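Local coordinates for Abbfa_003403 (Acinetobacter baumannii, PDB 4ZXH), which is a four-domain nonribosomal peptide synthetase that probably activates an amino acid, carries it on phosphopantetheine, joins it to a partner and releases the product, at residues Q113-P118 and V140-I145; P124-I129 and H147-F152; M41-D46 and W153-L158; S105-L110 and Y132-N137. All blocks are in the same frame, centred on the assembly; numbering follows the deposited sequence.

Contact 1. Residues Q113-P118 and V140-I145. With PX4 (1,2-dimyristoyl-sn-glycero-3-phosphocholine), chain C.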
# COMPACT_ATOMS: atom_id res chain seq x y z
N GLN A 113 7.41 25.11 12.94
CA GLN A 113 6.19 24.46 13.42
C GLN A 113 4.98 25.39 13.36
O GLN A 113 3.90 24.95 12.98
CB GLN A 113 6.40 23.90 14.83
CG GLN A 113 5.84 22.48 15.04
CD GLN A 113 6.51 21.40 14.16
OE1 GLN A 113 7.42 21.67 13.36
NE2 GLN A 113 6.05 20.16 14.32
N ASP A 114 5.14 26.68 13.67
CA ASP A 114 4.02 27.62 13.59
C ASP A 114 3.45 27.78 12.18
O ASP A 114 2.24 27.77 11.99
CB ASP A 114 4.43 28.98 14.12
CG ASP A 114 4.38 29.06 15.63
OD1 ASP A 114 4.17 28.01 16.26
OD2 ASP A 114 4.53 30.19 16.17
N THR A 115 4.33 27.93 11.20
CA THR A 115 3.91 28.15 9.82
C THR A 115 3.33 26.89 9.16
O THR A 115 2.68 26.99 8.13
CB THR A 115 5.07 28.67 8.93
OG1 THR A 115 6.10 27.68 8.82
CG2 THR A 115 5.66 29.97 9.49
N LYS A 116 3.56 25.72 9.75
CA LYS A 116 2.96 24.47 9.24
C LYS A 116 1.54 24.20 9.76
O LYS A 116 0.96 23.15 9.45
CB LYS A 116 3.85 23.27 9.58
CG LYS A 116 4.85 22.99 8.50
CD LYS A 116 6.04 22.17 8.97
CE LYS A 116 7.16 22.37 7.94
NZ LYS A 116 8.40 21.59 8.26
N GLN A 117 0.99 25.10 10.56
CA GLN A 117 -0.38 24.91 11.02
C GLN A 117 -1.22 24.98 9.76
O GLN A 117 -0.95 25.78 8.86
CB GLN A 117 -0.78 25.96 12.06
CG GLN A 117 -0.13 25.71 13.43
CD GLN A 117 0.13 26.99 14.26
OE1 GLN A 117 -0.05 28.13 13.81
NE2 GLN A 117 0.59 26.78 15.49
N PRO A 118 -2.18 24.07 9.65
CA PRO A 118 -2.86 23.86 8.37
C PRO A 118 -3.94 24.90 8.14
O PRO A 118 -4.40 25.46 9.12
CB PRO A 118 -3.48 22.46 8.53
CG PRO A 118 -3.73 22.33 9.97
CD PRO A 118 -2.60 23.10 10.67
N VAL A 140 11.24 38.79 14.04
CA VAL A 140 11.16 37.88 12.91
C VAL A 140 9.70 37.85 12.43
O VAL A 140 8.77 37.77 13.24
CB VAL A 140 11.64 36.47 13.26
CG1 VAL A 140 11.43 35.52 12.10
CG2 VAL A 140 13.11 36.51 13.67
N ILE A 141 9.51 37.95 11.13
CA ILE A 141 8.18 38.06 10.55
C ILE A 141 8.06 37.01 9.48
O ILE A 141 8.86 37.02 8.54
CB ILE A 141 7.93 39.44 9.94
CG1 ILE A 141 8.30 40.54 10.92
CG2 ILE A 141 6.46 39.61 9.58
CD1 ILE A 141 7.41 40.60 12.14
N ALA A 142 7.09 36.12 9.60
CA ALA A 142 6.91 35.07 8.60
C ALA A 142 5.53 35.15 7.97
O ALA A 142 4.51 35.13 8.68
CB ALA A 142 7.14 33.69 9.21
N PHE A 143 5.52 35.26 6.65
CA PHE A 143 4.29 35.32 5.88
C PHE A 143 3.99 33.93 5.34
O PHE A 143 4.84 33.34 4.69
CB PHE A 143 4.42 36.31 4.73
CG PHE A 143 4.74 37.71 5.16
CD1 PHE A 143 3.73 38.64 5.33
CD2 PHE A 143 6.05 38.09 5.41
CE1 PHE A 143 4.02 39.93 5.73
CE2 PHE A 143 6.34 39.37 5.82
CZ PHE A 143 5.31 40.29 5.98
N VAL A 144 2.79 33.42 5.63
CA VAL A 144 2.36 32.10 5.16
C VAL A 144 1.17 32.23 4.22
O VAL A 144 0.12 32.76 4.61
CB VAL A 144 1.93 31.21 6.31
CG1 VAL A 144 1.86 29.78 5.85
CG2 VAL A 144 2.88 31.32 7.46
N ILE A 145 1.31 31.75 2.99
CA ILE A 145 0.20 31.79 2.04
C ILE A 145 -0.03 30.41 1.47
O ILE A 145 0.90 29.78 0.96
CB ILE A 145 0.45 32.77 0.86
CG1 ILE A 145 0.66 34.19 1.34
CG2 ILE A 145 -0.73 32.79 -0.03
CD1 ILE A 145 2.11 34.60 1.44
O1 PX4 C . 2.72 46.22 19.20
O2 PX4 C . 5.25 46.15 19.81
P1 PX4 C . 4.14 46.67 18.94
O3 PX4 C . 4.22 48.28 18.89
C1 PX4 C . 3.38 49.16 19.65
C2 PX4 C . 3.95 50.58 19.54
N1 PX4 C . 3.04 51.61 20.08
C3 PX4 C . 2.36 51.12 21.30
C4 PX4 C . 3.83 52.81 20.42
C5 PX4 C . 2.04 51.98 19.07
O4 PX4 C . 4.51 46.35 17.40
C6 PX4 C . 5.65 45.59 16.98
C7 PX4 C . 5.31 44.89 15.67
C8 PX4 C . 3.81 44.60 15.75
O5 PX4 C . 3.37 43.94 14.56
C9 PX4 C . 2.03 44.18 14.02
O6 PX4 C . 1.33 45.07 14.48
C10 PX4 C . 1.53 43.32 12.89
C11 PX4 C . 1.59 44.07 11.57
C12 PX4 C . 2.45 43.29 10.58
C13 PX4 C . 1.86 43.43 9.18
C14 PX4 C . 2.90 43.98 8.22
C15 PX4 C . 2.18 44.48 6.97
C16 PX4 C . 2.72 43.76 5.75
C17 PX4 C . 1.85 44.05 4.54
C18 PX4 C . 0.73 43.01 4.44
C19 PX4 C . 1.00 42.00 3.33
C20 PX4 C . 0.19 40.73 3.59
C21 PX4 C . 0.36 39.74 2.43
C22 PX4 C . 0.21 38.29 2.87
O7 PX4 C . 5.60 45.73 14.54
C23 PX4 C . 6.34 45.04 13.48
O8 PX4 C . 7.04 44.10 13.81
C24 PX4 C . 6.23 45.48 12.01
C25 PX4 C . 7.09 44.68 11.01
C26 PX4 C . 6.79 45.05 9.55
C27 PX4 C . 7.56 44.19 8.53
C28 PX4 C . 7.32 44.57 7.06
C29 PX4 C . 8.10 43.71 6.05
C30 PX4 C . 7.89 44.14 4.59
C31 PX4 C . 7.97 43.02 3.53
C32 PX4 C . 6.66 42.21 3.49
C33 PX4 C . 6.38 41.42 2.20
C34 PX4 C . 5.36 40.30 2.44
C35 PX4 C . 4.47 39.93 1.24
C36 PX4 C . 4.64 38.47 0.84
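T115 and V144 meet where the end of a helix packs on a strand of a mixed beta-sheet. This is a two-layer alpha/beta contact in the condensation domain: helix 104-115 lies on one face of the sheet, and the lipid PX4 lies on the other. OG1 of T115 sits between the backbone N and the carbonyl carbon (chi1 65°), which sends it back to the helix carbonyl of V111. The methyl CG2 is then left pointing at the strand. It touches V144 CG2 at 3.7 Å and the CB of A142 at 4.0 Å, so one methyl bridges two residues on the same side of the strand. The methyl branches of T115 and V144 meet at an angle. V144 has CG1 anti to its own N (chi1 -164°), and this branch reaches the carbonyl O of T115 at 3.7 Å. That same oxygen is hydrogen-bonded to N40, which joins the helix end to the neighbouring strand. No hydrogen bond links the two segments. The alternation of the strand puts I141 and F143 on the side away from the helix, where both belong to the lipid pocket. I141 is the milder contact, with CD1 3.9 Å from the ester carbonyl oxygen O8 of PX4. F143 is the closer one. Its ring lies flat along an acyl chain, its CZ coming to 3.4 Å from C32. The lipid carbon C34 stands over the centre of the ring, 3.4 Å above its plane.

Contact 2. Residues P124-I129 and H147-F152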
# COMPACT_ATOMS: atom_id res chain seq x y z
N PRO A 124 -11.93 32.09 5.35
CA PRO A 124 -10.92 33.13 5.12
C PRO A 124 -10.35 33.63 6.43
O PRO A 124 -11.06 33.56 7.42
CB PRO A 124 -11.71 34.24 4.43
CG PRO A 124 -13.06 34.11 4.99
CD PRO A 124 -13.29 32.64 5.27
N PRO A 125 -9.12 34.15 6.42
CA PRO A 125 -8.25 34.33 5.25
C PRO A 125 -7.44 33.08 4.93
O PRO A 125 -7.31 32.24 5.81
CB PRO A 125 -7.34 35.49 5.66
CG PRO A 125 -7.27 35.40 7.16
CD PRO A 125 -8.56 34.79 7.63
N LEU A 126 -6.91 32.96 3.71
CA LEU A 126 -6.05 31.81 3.38
C LEU A 126 -4.57 32.19 3.45
O LEU A 126 -3.74 31.69 2.69
CB LEU A 126 -6.37 31.25 2.00
CG LEU A 126 -7.81 30.91 1.63
CD1 LEU A 126 -7.83 29.88 0.56
CD2 LEU A 126 -8.66 30.49 2.81
N TRP A 127 -4.26 33.09 4.37
CA TRP A 127 -2.90 33.50 4.61
C TRP A 127 -2.78 33.96 6.06
O TRP A 127 -3.79 34.29 6.69
CB TRP A 127 -2.49 34.60 3.64
CG TRP A 127 -3.46 35.74 3.59
CD1 TRP A 127 -4.61 35.80 2.85
CD2 TRP A 127 -3.36 36.98 4.27
NE1 TRP A 127 -5.24 37.01 3.06
CE2 TRP A 127 -4.49 37.76 3.92
CE3 TRP A 127 -2.42 37.53 5.15
CZ2 TRP A 127 -4.70 39.05 4.42
CZ3 TRP A 127 -2.63 38.83 5.65
CH2 TRP A 127 -3.76 39.56 5.29
N ARG A 128 -1.56 33.95 6.60
CA ARG A 128 -1.28 34.35 7.98
C ARG A 128 0.04 35.08 8.06
O ARG A 128 0.93 34.89 7.23
CB ARG A 128 -1.20 33.16 8.90
CG ARG A 128 -2.39 32.26 8.91
CD ARG A 128 -2.26 31.32 10.07
NE ARG A 128 -1.06 30.49 10.00
CZ ARG A 128 -1.07 29.22 9.61
NH1 ARG A 128 -2.22 28.66 9.24
NH2 ARG A 128 0.04 28.50 9.60
N ILE A 129 0.18 35.90 9.10
CA ILE A 129 1.44 36.53 9.42
C ILE A 129 1.83 36.15 10.83
O ILE A 129 1.04 36.34 11.76
CB ILE A 129 1.35 38.06 9.32
CG1 ILE A 129 0.97 38.47 7.90
CG2 ILE A 129 2.67 38.68 9.74
CD1 ILE A 129 0.46 39.88 7.80
N HIS A 147 -0.83 27.66 -1.15
CA HIS A 147 -0.55 27.61 -2.59
C HIS A 147 -1.84 27.51 -3.44
O HIS A 147 -1.86 27.88 -4.62
CB HIS A 147 0.40 26.44 -2.87
CG HIS A 147 1.15 26.54 -4.17
ND1 HIS A 147 0.61 27.06 -5.31
CD2 HIS A 147 2.41 26.14 -4.48
CE1 HIS A 147 1.51 27.00 -6.29
NE2 HIS A 147 2.60 26.44 -5.81
N ALA A 148 -2.94 27.04 -2.84
CA ALA A 148 -4.23 27.09 -3.53
C ALA A 148 -4.65 28.52 -3.85
O ALA A 148 -5.42 28.75 -4.79
CB ALA A 148 -5.33 26.40 -2.71
N LEU A 149 -4.13 29.49 -3.09
CA LEU A 149 -4.52 30.88 -3.29
C LEU A 149 -3.63 31.55 -4.33
O LEU A 149 -4.14 32.24 -5.23
CB LEU A 149 -4.47 31.66 -1.98
CG LEU A 149 -5.06 33.08 -2.06
CD1 LEU A 149 -6.60 33.07 -2.26
CD2 LEU A 149 -4.66 33.96 -0.86
N MET A 150 -2.32 31.38 -4.23
CA MET A 150 -1.44 32.00 -5.22
C MET A 150 -0.11 31.26 -5.29
O MET A 150 0.23 30.48 -4.41
CB MET A 150 -1.22 33.50 -4.93
CG MET A 150 -0.61 33.90 -3.56
SD MET A 150 -0.36 35.72 -3.33
CE MET A 150 -2.02 36.25 -2.98
N ASP A 151 0.61 31.49 -6.37
CA ASP A 151 1.90 30.86 -6.55
C ASP A 151 3.04 31.79 -6.10
O ASP A 151 2.81 32.90 -5.63
CB ASP A 151 2.08 30.45 -8.02
CG ASP A 151 1.82 31.59 -8.96
OD1 ASP A 151 1.95 32.75 -8.52
OD2 ASP A 151 1.50 31.33 -10.15
N PHE A 152 4.27 31.32 -6.27
CA PHE A 152 5.46 32.06 -5.89
C PHE A 152 5.66 33.32 -6.74
O PHE A 152 6.00 34.37 -6.19
CB PHE A 152 6.68 31.15 -5.99
CG PHE A 152 7.88 31.66 -5.27
CD1 PHE A 152 7.89 31.72 -3.88
CD2 PHE A 152 9.01 32.06 -5.97
CE1 PHE A 152 9.01 32.20 -3.20
CE2 PHE A 152 10.13 32.53 -5.31
CZ PHE A 152 10.13 32.61 -3.92
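NE1 of W127 is hydrogen-bonded to the carbonyl O of L71, and the indole that carries it meets L149 across the contact. The contact itself is apolar and rests on one methyl group. L149 extends its CG away from its N (chi1 -171°), and CD2 enters the angle between two side chains. It lies 4.1 Å from W127 CD1 and 4.3 Å from L126 CB. It meets the indole neither flat on the ring nor in its plane. The first torsion of the tryptophan, with CG between its N and carbonyl carbon (chi1 51°), places CD1 of the five-membered ring beside L149. The ring is held from several directions. P125, which follows a cis peptide bond, lays CB 3.7 Å above one face, toward the rim. I129 CD1 lies at the edge, in the ring plane. W127 also touches the lipid PX4. Farther along the loop, D151 caps the helix that follows, with OD1 held by R285 and S154 and OD2 by the backbone N of F297. H146, H147 and D151 match the HHxxxD signature of condensation domains, so this loop probably borders the active site. Around this group, strand 73-78 supplies V73 and M75 against L149. Strand 127-135 starts at W127 and pairs with strand 138-146, and the loop runs from that second strand into helix 152-165.

Contact 3. Residues M41-D46 and W153-L158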
# COMPACT_ATOMS: atom_id res chain seq x y z
N MET A 41 3.14 28.02 1.48
CA MET A 41 4.28 28.84 1.07
C MET A 41 4.66 29.83 2.20
O MET A 41 3.79 30.44 2.86
CB MET A 41 3.98 29.61 -0.20
CG MET A 41 3.15 28.88 -1.22
SD MET A 41 3.01 29.76 -2.76
CE MET A 41 4.73 29.78 -3.23
N VAL A 42 5.96 29.97 2.42
CA VAL A 42 6.46 30.79 3.51
C VAL A 42 7.65 31.60 3.07
O VAL A 42 8.66 31.03 2.64
CB VAL A 42 6.91 29.95 4.74
CG1 VAL A 42 7.49 30.87 5.82
CG2 VAL A 42 5.77 29.12 5.28
N VAL A 43 7.53 32.92 3.17
CA VAL A 43 8.68 33.79 3.06
C VAL A 43 8.85 34.49 4.42
O VAL A 43 7.86 34.97 5.00
CB VAL A 43 8.50 34.82 1.90
CG1 VAL A 43 7.19 35.56 2.02
CG2 VAL A 43 9.63 35.81 1.90
N ALA A 44 10.08 34.52 4.94
CA ALA A 44 10.33 35.06 6.29
C ALA A 44 11.53 36.02 6.35
O ALA A 44 12.50 35.90 5.58
CB ALA A 44 10.55 33.93 7.28
N PHE A 45 11.49 36.95 7.30
CA PHE A 45 12.52 37.97 7.36
C PHE A 45 12.91 38.32 8.77
O PHE A 45 12.09 38.30 9.69
CB PHE A 45 12.08 39.25 6.63
CG PHE A 45 11.82 39.06 5.16
CD1 PHE A 45 12.87 38.88 4.27
CD2 PHE A 45 10.53 39.08 4.66
CE1 PHE A 45 12.65 38.70 2.91
CE2 PHE A 45 10.29 38.91 3.30
CZ PHE A 45 11.36 38.73 2.42
N ASP A 46 14.18 38.63 8.93
CA ASP A 46 14.67 39.30 10.11
C ASP A 46 14.31 40.76 9.89
O ASP A 46 14.60 41.30 8.83
CB ASP A 46 16.18 39.08 10.26
CG ASP A 46 16.70 39.51 11.60
OD1 ASP A 46 16.30 40.59 12.08
OD2 ASP A 46 17.49 38.74 12.20
N TRP A 153 5.45 33.21 -8.05
CA TRP A 153 5.53 34.40 -8.91
C TRP A 153 4.67 35.51 -8.27
O TRP A 153 5.08 36.67 -8.22
CB TRP A 153 5.09 34.09 -10.35
CG TRP A 153 5.25 35.21 -11.37
CD1 TRP A 153 4.27 36.05 -11.81
CD2 TRP A 153 6.43 35.57 -12.10
NE1 TRP A 153 4.76 36.91 -12.75
CE2 TRP A 153 6.08 36.65 -12.95
CE3 TRP A 153 7.75 35.11 -12.10
CZ2 TRP A 153 7.02 37.27 -13.79
CZ3 TRP A 153 8.69 35.74 -12.94
CH2 TRP A 153 8.31 36.80 -13.77
N SER A 154 3.51 35.14 -7.72
CA SER A 154 2.61 36.10 -7.07
C SER A 154 3.23 36.68 -5.82
O SER A 154 3.08 37.89 -5.55
CB SER A 154 1.27 35.45 -6.72
OG SER A 154 0.55 35.12 -7.90
N ILE A 155 3.91 35.83 -5.05
CA ILE A 155 4.63 36.26 -3.86
C ILE A 155 5.58 37.41 -4.21
O ILE A 155 5.60 38.43 -3.53
CB ILE A 155 5.44 35.12 -3.23
CG1 ILE A 155 4.51 34.11 -2.52
CG2 ILE A 155 6.46 35.66 -2.25
CD1 ILE A 155 3.41 34.76 -1.74
N GLY A 156 6.34 37.25 -5.28
CA GLY A 156 7.31 38.25 -5.66
C GLY A 156 6.65 39.55 -6.07
O GLY A 156 7.12 40.62 -5.74
N LEU A 157 5.55 39.44 -6.80
CA LEU A 157 4.78 40.61 -7.15
C LEU A 157 4.33 41.33 -5.89
O LEU A 157 4.32 42.56 -5.82
CB LEU A 157 3.57 40.21 -7.99
CG LEU A 157 3.82 39.83 -9.44
CD1 LEU A 157 2.49 39.44 -10.07
CD2 LEU A 157 4.42 40.99 -10.19
N LEU A 158 3.97 40.56 -4.88
CA LEU A 158 3.39 41.13 -3.69
C LEU A 158 4.51 41.67 -2.80
O LEU A 158 4.43 42.80 -2.29
CB LEU A 158 2.57 40.09 -2.97
CG LEU A 158 1.58 40.61 -1.94
CD1 LEU A 158 0.90 41.85 -2.46
CD2 LEU A 158 0.56 39.49 -1.67
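M41 lies near the start of strand 40-49 and sends its long side chain toward I155 of helix 152-165. Its CG and SD run out almost fully extended (chi2 -173°), and the last bend turns the methyl inward (chi3 63°). CE then rests 4.4 Å from I155 CG1. The end of M41 also lies against F152, at the start of the same helix. V42 points the other way, to the opposite face of the sheet, where it packs on V144. V43 returns to the helix side. Its CG1 stands between the backbone N and the carbonyl carbon (chi1 52°) and meets I155 CG2 at 4.3 Å. I155 therefore touches the strand with two different branches, CG1 on M41 and CG2 on V43. It also packs on I145 of the adjoining strand. The V43 side chain also lies about 4 Å from PX4 at the nearest atoms, so it serves both the helix and the lipid pocket. A44 packs on A142 of the adjoining strand. F45 is again on the helix side, and its partner there is L159, the residue after L158. No hydrogen bond crosses, and all three touching residues are buried. The arrangement is a helix laid over a beta-sheet, with a lipid tail between parts of the two layers. It fits the N-terminal of the two chloramphenicol acetyltransferase-like lobes of condensation domains.

Contact 4. Residues S105-L110 and Y132-N137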
# COMPACT_ATOMS: atom_id res chain seq x y z
N SER A 105 18.57 28.31 17.30
CA SER A 105 18.18 27.00 16.78
C SER A 105 16.70 26.77 17.00
O SER A 105 15.95 26.48 16.06
CB SER A 105 18.97 25.89 17.47
OG SER A 105 20.32 26.29 17.66
N ASP A 106 16.29 26.96 18.26
CA ASP A 106 14.91 26.79 18.70
C ASP A 106 13.94 27.74 18.02
O ASP A 106 12.82 27.34 17.65
CB ASP A 106 14.82 26.97 20.21
CG ASP A 106 15.63 25.94 20.98
OD1 ASP A 106 15.78 24.80 20.48
OD2 ASP A 106 16.12 26.28 22.09
N LEU A 107 14.35 28.99 17.83
CA LEU A 107 13.51 29.97 17.17
C LEU A 107 13.18 29.53 15.75
O LEU A 107 12.02 29.63 15.32
CB LEU A 107 14.16 31.36 17.15
CG LEU A 107 13.27 32.47 16.56
CD1 LEU A 107 11.88 32.45 17.19
CD2 LEU A 107 13.89 33.84 16.72
N THR A 108 14.17 29.03 15.02
CA THR A 108 13.91 28.51 13.69
C THR A 108 12.87 27.41 13.77
O THR A 108 11.91 27.40 12.98
CB THR A 108 15.17 27.95 13.00
OG1 THR A 108 16.12 29.00 12.80
CG2 THR A 108 14.82 27.39 11.64
N GLN A 109 13.03 26.51 14.72
CA GLN A 109 12.14 25.35 14.80
C GLN A 109 10.73 25.83 15.11
O GLN A 109 9.76 25.37 14.49
CB GLN A 109 12.62 24.34 15.85
CG GLN A 109 11.74 23.08 15.82
CD GLN A 109 12.22 21.93 16.71
OE1 GLN A 109 13.32 21.94 17.27
NE2 GLN A 109 11.36 20.92 16.86
N LEU A 110 10.62 26.78 16.03
CA LEU A 110 9.33 27.36 16.40
C LEU A 110 8.57 27.90 15.18
O LEU A 110 7.41 27.55 14.95
CB LEU A 110 9.53 28.48 17.42
CG LEU A 110 8.25 29.16 17.90
CD1 LEU A 110 7.27 28.12 18.46
CD2 LEU A 110 8.56 30.24 18.94
N TYR A 132 7.46 37.60 15.76
CA TYR A 132 8.21 37.23 16.94
C TYR A 132 9.14 38.36 17.33
O TYR A 132 9.94 38.82 16.52
CB TYR A 132 9.02 35.98 16.69
CG TYR A 132 8.22 34.83 16.13
CD1 TYR A 132 7.68 33.86 16.97
CD2 TYR A 132 8.02 34.71 14.77
CE1 TYR A 132 6.95 32.80 16.45
CE2 TYR A 132 7.30 33.66 14.25
CZ TYR A 132 6.77 32.72 15.08
OH TYR A 132 6.06 31.70 14.53
N GLU A 133 9.05 38.79 18.58
CA GLU A 133 9.96 39.78 19.13
C GLU A 133 11.24 39.09 19.61
O GLU A 133 11.19 38.17 20.42
CB GLU A 133 9.26 40.56 20.26
CG GLU A 133 10.09 41.70 20.88
CD GLU A 133 9.30 42.51 21.91
OE1 GLU A 133 8.20 42.07 22.31
OE2 GLU A 133 9.80 43.58 22.32
N CYS A 134 12.40 39.55 19.13
CA CYS A 134 13.69 38.94 19.48
C CYS A 134 14.57 39.79 20.38
O CYS A 134 15.59 39.32 20.89
CB CYS A 134 14.47 38.63 18.21
SG CYS A 134 13.56 37.61 17.11
N GLY A 135 14.18 41.05 20.55
CA GLY A 135 14.95 42.01 21.31
C GLY A 135 14.35 43.37 21.03
O GLY A 135 13.35 43.44 20.31
N GLN A 136 14.92 44.45 21.56
CA GLN A 136 14.27 45.72 21.34
C GLN A 136 14.37 46.12 19.87
O GLN A 136 15.45 46.17 19.29
CB GLN A 136 14.82 46.83 22.22
CG GLN A 136 13.89 48.04 22.20
CD GLN A 136 14.43 49.24 22.95
OE1 GLN A 136 15.58 49.26 23.39
NE2 GLN A 136 13.59 50.27 23.07
N ASN A 137 13.20 46.36 19.28
CA ASN A 137 13.03 46.78 17.90
C ASN A 137 13.52 45.74 16.91
O ASN A 137 13.78 46.04 15.75
CB ASN A 137 13.75 48.11 17.68
CG ASN A 137 13.06 49.25 18.39
OD1 ASN A 137 11.85 49.22 18.62
ND2 ASN A 137 13.84 50.27 18.75
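Extended first torsions bring both leucines of the helix to the strand: L107 (chi1 -176°) and L110 (chi1 -179°) each carry CG opposite the backbone N. Y132 has CG opposite its carbonyl carbon, and this swings the ring toward the helix. The contact belongs to a beta-alpha-beta unit made of strand 94-98, helix 104-115 and strand 127-135. The two strands are parallel neighbours in the sheet. The helix between them runs back almost antiparallel to strand 132-135, at 169° and 11.6 Å between axes over these short segments. L110 makes the nearer approach to the tyrosine ring. Its CD2 is 3.9 Å from Y132 CE1, and its CG is 4.1 Å from the same CE1. L107 leaves the helix beside the strand rather than straight at it, and the end of its side chain closes the gap. One branch, CD1, reaches Y132 CD1 at 4.4 Å. Both leucines come to the ring obliquely. They leave its polar end aside: Y132 OH is hydrogen-bonded to D114, near the end of the same helix. The two leucines also pack on I102, in the loop before the helix, and L107 touches V140 on the next strand. C134 and G135 form a classic beta bulge facing H138. No hydrogen bond joins the segments. The other branch of L107 takes the cysteine of the bulge, with CD2 3.8 Å from C134 SG.

Overall arrangement
All four contacts lie in the condensation domain and use one sheet. Contacts 1 and 4 share helix 104-115, with centres 13 Å apart, and V140 N meets Y132 O at 2.8 Å. Contacts 1 and 2 have centres 11 Å apart and are joined through neighbouring strands, where R128 N meets V144 O at 2.9 Å. Contact 3 lies on the other face of the sheet from helix 104-115. Its M41 O accepts from I145 N at 2.8 Å, and its centre is 11 Å from that of contact 2. Contacts 1, 2 and 3 all border PX4. Contact 4 is farther off: the side chain of Y132 is about 9 Å from PX4 at the nearest atoms.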